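Local coordinates for PGRP-Hd - Peptidoglycan recognition protein homologue (Alvinella pompejana, PDB 3EP1), which probably recognises bacterial peptidoglycan as an innate immune receptor of the amidase-like peptidoglycan recognition protein family, at residues Ile29-Thr34 with Ala149-Thr154. Numbering follows the deposited sequence.
Sequences IFLWQT and ARLRTT
Phe30 and Arg152 lie side by side on one face of two parallel strands: the ring corner CE1 meets the arginine CD at 3.5 Å, and CB of Arg152 sits beside CD1 and CE1. The phenylalanine offers flat hydrocarbon surface, and an arginine suits it because its methylenes are apolar while the guanidinium, inclined 26° to the ring plane, travels on to a salt bridge with Glu28 through NE. With Phe30 CG anti to the carbonyl carbon (chi1 -69°), the ring leans alongside that chain; an alanine here would probably leave the methylene chain of Arg152 without its aromatic neighbour and less firmly placed. On the opposite face Ile29 and Leu151 meet, with Leu31 and Ala149 beside them, branched aliphatics filling the apolar contact. Leu151 CD1 presses unusually tightly against Ile29 CG2 at 3.4 Å and also meets Leu31 CG, while Ile29 CD1 reaches the small methyl of Ala149. Strand 149-152 is the edge strand, within this chain, of the mixed sheet of the amidase-like PGRP fold, and strand 26-33 separates it from strand 110-115. Backbone bonds set the register: Ile29 N and Leu31 N make nearly straight bonds to Arg150 O and Arg152 O, and Arg152 N donates to Ile29 O (2.8 Å). Beyond them Thr153 supplies a hydroxyl placed to serve Leu31 O, OG1 donating at 2.9 Å from a position tilted off the carbonyl plane. This hydroxyl also bonds to Ser158 OG at the end of helix 155-158, whose N-cap is Thr154. Leu166 of helix 160-167 covers Leu31, Leu151 and Thr153, and Val113 packs on Ile29.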
ATOM      1  N   ILE A  29     -10.614   1.303 -11.840  1.00 21.22           N
ATOM      2  CA  ILE A  29     -11.205   1.857 -10.626  1.00 21.40           C
ATOM      3  C   ILE A  29     -12.371   2.776 -10.979  1.00 20.48           C
ATOM      4  O   ILE A  29     -12.197   3.758 -11.699  1.00 21.04           O
ATOM      5  CB  ILE A  29     -10.173   2.684  -9.817  1.00 21.75           C
ATOM      6  CG1 ILE A  29      -9.051   1.785  -9.287  1.00 23.81           C
ATOM      7  CG2 ILE A  29     -10.865   3.375  -8.659  1.00 22.47           C
ATOM      8  CD1 ILE A  29      -8.104   1.252 -10.333  1.00 23.55           C
ATOM      9  N   PHE A  30     -13.556   2.460 -10.473  1.00 19.70           N
ATOM     10  CA  PHE A  30     -14.731   3.283 -10.746  1.00 19.26           C
ATOM     11  C   PHE A  30     -15.005   4.238  -9.598  1.00 18.87           C
ATOM     12  O   PHE A  30     -15.181   3.809  -8.461  1.00 15.95           O
ATOM     13  CB  PHE A  30     -15.954   2.394 -10.996  1.00 17.51           C
ATOM     14  CG  PHE A  30     -15.885   1.629 -12.283  1.00 19.67           C
ATOM     15  CD1 PHE A  30     -15.873   2.304 -13.505  1.00 19.87           C
ATOM     16  CD2 PHE A  30     -15.789   0.243 -12.280  1.00 18.18           C
ATOM     17  CE1 PHE A  30     -15.763   1.607 -14.704  1.00 20.14           C
ATOM     18  CE2 PHE A  30     -15.678  -0.466 -13.478  1.00 20.74           C
ATOM     19  CZ  PHE A  30     -15.664   0.219 -14.691  1.00 20.64           C
ATOM     20  N   LEU A  31     -15.047   5.534  -9.907  1.00 19.08           N
ATOM     21  CA  LEU A  31     -15.287   6.568  -8.903  1.00 20.03           C
ATOM     22  C   LEU A  31     -16.733   7.039  -8.827  1.00 19.29           C
ATOM     23  O   LEU A  31     -17.316   7.460  -9.829  1.00 22.30           O
ATOM     24  CB  LEU A  31     -14.383   7.779  -9.157  1.00 21.25           C
ATOM     25  CG  LEU A  31     -13.002   7.812  -8.493  1.00 25.62           C
ATOM     26  CD1 LEU A  31     -12.323   9.132  -8.815  1.00 26.70           C
ATOM     27  CD2 LEU A  31     -13.134   7.668  -6.985  1.00 22.91           C
ATOM     28  N   TRP A  32     -17.302   6.965  -7.631  1.00 16.74           N
ATOM     29  CA  TRP A  32     -18.679   7.387  -7.388  1.00 18.70           C
ATOM     30  C   TRP A  32     -18.719   8.286  -6.175  1.00 18.52           C
ATOM     31  O   TRP A  32     -18.023   8.035  -5.204  1.00 20.35           O
ATOM     32  CB  TRP A  32     -19.584   6.195  -7.097  1.00 17.37           C
ATOM     33  CG  TRP A  32     -19.828   5.307  -8.244  1.00 18.68           C
ATOM     34  CD1 TRP A  32     -19.006   4.329  -8.721  1.00 19.50           C
ATOM     35  CD2 TRP A  32     -21.000   5.288  -9.065  1.00 19.75           C
ATOM     36  NE1 TRP A  32     -19.596   3.697  -9.786  1.00 20.13           N
ATOM     37  CE2 TRP A  32     -20.821   4.265 -10.021  1.00 17.93           C
ATOM     38  CE3 TRP A  32     -22.187   6.038  -9.083  1.00 19.39           C
ATOM     39  CZ2 TRP A  32     -21.785   3.966 -10.989  1.00 17.93           C
ATOM     40  CZ3 TRP A  32     -23.147   5.742 -10.044  1.00 19.54           C
ATOM     41  CH2 TRP A  32     -22.938   4.711 -10.984  1.00 18.66           C
ATOM     42  N   GLN A  33     -19.540   9.324  -6.229  1.00 21.20           N
ATOM     43  CA  GLN A  33     -19.676  10.239  -5.108  1.00 21.76           C
ATOM     44  C   GLN A  33     -20.933   9.817  -4.350  1.00 23.12           C
ATOM     45  O   GLN A  33     -21.900   9.365  -4.971  1.00 22.98           O
ATOM     46  CB  GLN A  33     -19.854  11.668  -5.609  1.00 21.77           C
ATOM     47  CG  GLN A  33     -21.262  11.973  -6.090  1.00 22.88           C
ATOM     48  CD  GLN A  33     -21.410  13.375  -6.638  1.00 23.21           C
ATOM     49  OE1 GLN A  33     -21.003  14.346  -6.007  1.00 23.75           O
ATOM     50  NE2 GLN A  33     -22.006  13.485  -7.817  1.00 24.83           N
ATOM     51  N   THR A  34     -20.929   9.947  -3.025  1.00 22.43           N
ATOM     52  CA  THR A  34     -22.115   9.583  -2.260  1.00 23.86           C
ATOM     53  C   THR A  34     -23.204  10.641  -2.453  1.00 25.95           C
ATOM     54  O   THR A  34     -24.376  10.415  -2.149  1.00 27.66           O
ATOM     55  CB  THR A  34     -21.794   9.374  -0.763  1.00 22.47           C
ATOM     56  OG1 THR A  34     -21.202  10.553  -0.208  1.00 18.98           O
ATOM     57  CG2 THR A  34     -20.837   8.203  -0.607  1.00 21.04           C
ATOM     58  N   ALA A 149      -4.030   0.243 -14.458  1.00 26.97           N
ATOM     59  CA  ALA A 149      -5.429   0.477 -14.090  1.00 29.06           C
ATOM     60  C   ALA A 149      -5.878   1.907 -14.345  1.00 30.09           C
ATOM     61  O   ALA A 149      -5.221   2.855 -13.926  1.00 30.22           O
ATOM     62  CB  ALA A 149      -5.646   0.118 -12.613  1.00 28.64           C
ATOM     63  N   ARG A 150      -7.003   2.065 -15.032  1.00 31.16           N
ATOM     64  CA  ARG A 150      -7.521   3.395 -15.324  1.00 31.67           C
ATOM     65  C   ARG A 150      -8.604   3.833 -14.335  1.00 30.42           C
ATOM     66  O   ARG A 150      -9.507   3.065 -13.996  1.00 30.15           O
ATOM     67  CB  ARG A 150      -8.093   3.447 -16.745  1.00 34.43           C
ATOM     68  CG  ARG A 150      -7.073   3.201 -17.839  1.00 38.13           C
ATOM     69  CD  ARG A 150      -7.706   3.245 -19.224  1.00 41.18           C
ATOM     70  NE  ARG A 150      -8.194   4.575 -19.594  1.00 45.26           N
ATOM     71  CZ  ARG A 150      -8.733   4.868 -20.777  1.00 46.62           C
ATOM     72  NH1 ARG A 150      -8.849   3.922 -21.706  1.00 47.25           N
ATOM     73  NH2 ARG A 150      -9.161   6.099 -21.038  1.00 47.19           N
ATOM     74  N   LEU A 151      -8.501   5.075 -13.879  1.00 28.01           N
ATOM     75  CA  LEU A 151      -9.479   5.641 -12.963  1.00 27.49           C
ATOM     76  C   LEU A 151     -10.614   6.152 -13.855  1.00 27.15           C
ATOM     77  O   LEU A 151     -10.468   7.171 -14.546  1.00 27.79           O
ATOM     78  CB  LEU A 151      -8.848   6.789 -12.184  1.00 28.27           C
ATOM     79  CG  LEU A 151      -9.644   7.392 -11.030  1.00 29.69           C
ATOM     80  CD1 LEU A 151      -9.909   6.334  -9.987  1.00 29.19           C
ATOM     81  CD2 LEU A 151      -8.869   8.543 -10.422  1.00 28.07           C
ATOM     82  N   ARG A 152     -11.733   5.434 -13.844  1.00 23.73           N
ATOM     83  CA  ARG A 152     -12.887   5.770 -14.668  1.00 23.16           C
ATOM     84  C   ARG A 152     -14.049   6.433 -13.923  1.00 22.02           C
ATOM     85  O   ARG A 152     -14.388   6.037 -12.815  1.00 20.64           O
ATOM     86  CB  ARG A 152     -13.425   4.504 -15.339  1.00 22.44           C
ATOM     87  CG  ARG A 152     -12.455   3.755 -16.230  1.00 27.94           C
ATOM     88  CD  ARG A 152     -13.173   2.536 -16.828  1.00 32.93           C
ATOM     89  NE  ARG A 152     -12.436   1.883 -17.904  1.00 34.75           N
ATOM     90  CZ  ARG A 152     -11.987   2.510 -18.988  1.00 37.54           C
ATOM     91  NH1 ARG A 152     -12.194   3.811 -19.137  1.00 39.49           N
ATOM     92  NH2 ARG A 152     -11.341   1.834 -19.929  1.00 39.18           N
ATOM     93  N   THR A 153     -14.666   7.426 -14.561  1.00 21.27           N
ATOM     94  CA  THR A 153     -15.825   8.121 -14.005  1.00 20.93           C
ATOM     95  C   THR A 153     -16.459   9.095 -15.008  1.00 22.38           C
ATOM     96  O   THR A 153     -15.973   9.259 -16.124  1.00 21.11           O
ATOM     97  CB  THR A 153     -15.468   8.902 -12.715  1.00 21.92           C
ATOM     98  OG1 THR A 153     -16.676   9.259 -12.027  1.00 21.46           O
ATOM     99  CG2 THR A 153     -14.692  10.171 -13.044  1.00 18.39           C
ATOM    100  N   THR A 154     -17.559   9.720 -14.594  1.00 23.93           N
ATOM    101  CA  THR A 154     -18.289  10.699 -15.398  1.00 23.64           C
ATOM    102  C   THR A 154     -18.877  11.718 -14.422  1.00 25.03           C
ATOM    103  O   THR A 154     -18.883  11.488 -13.212  1.00 25.17           O
ATOM    104  CB  THR A 154     -19.459  10.056 -16.194  1.00 23.39           C
ATOM    105  OG1 THR A 154     -20.417   9.511 -15.286  1.00 22.39           O
ATOM    106  CG2 THR A 154     -18.958   8.954 -17.102  1.00 22.82           C
TER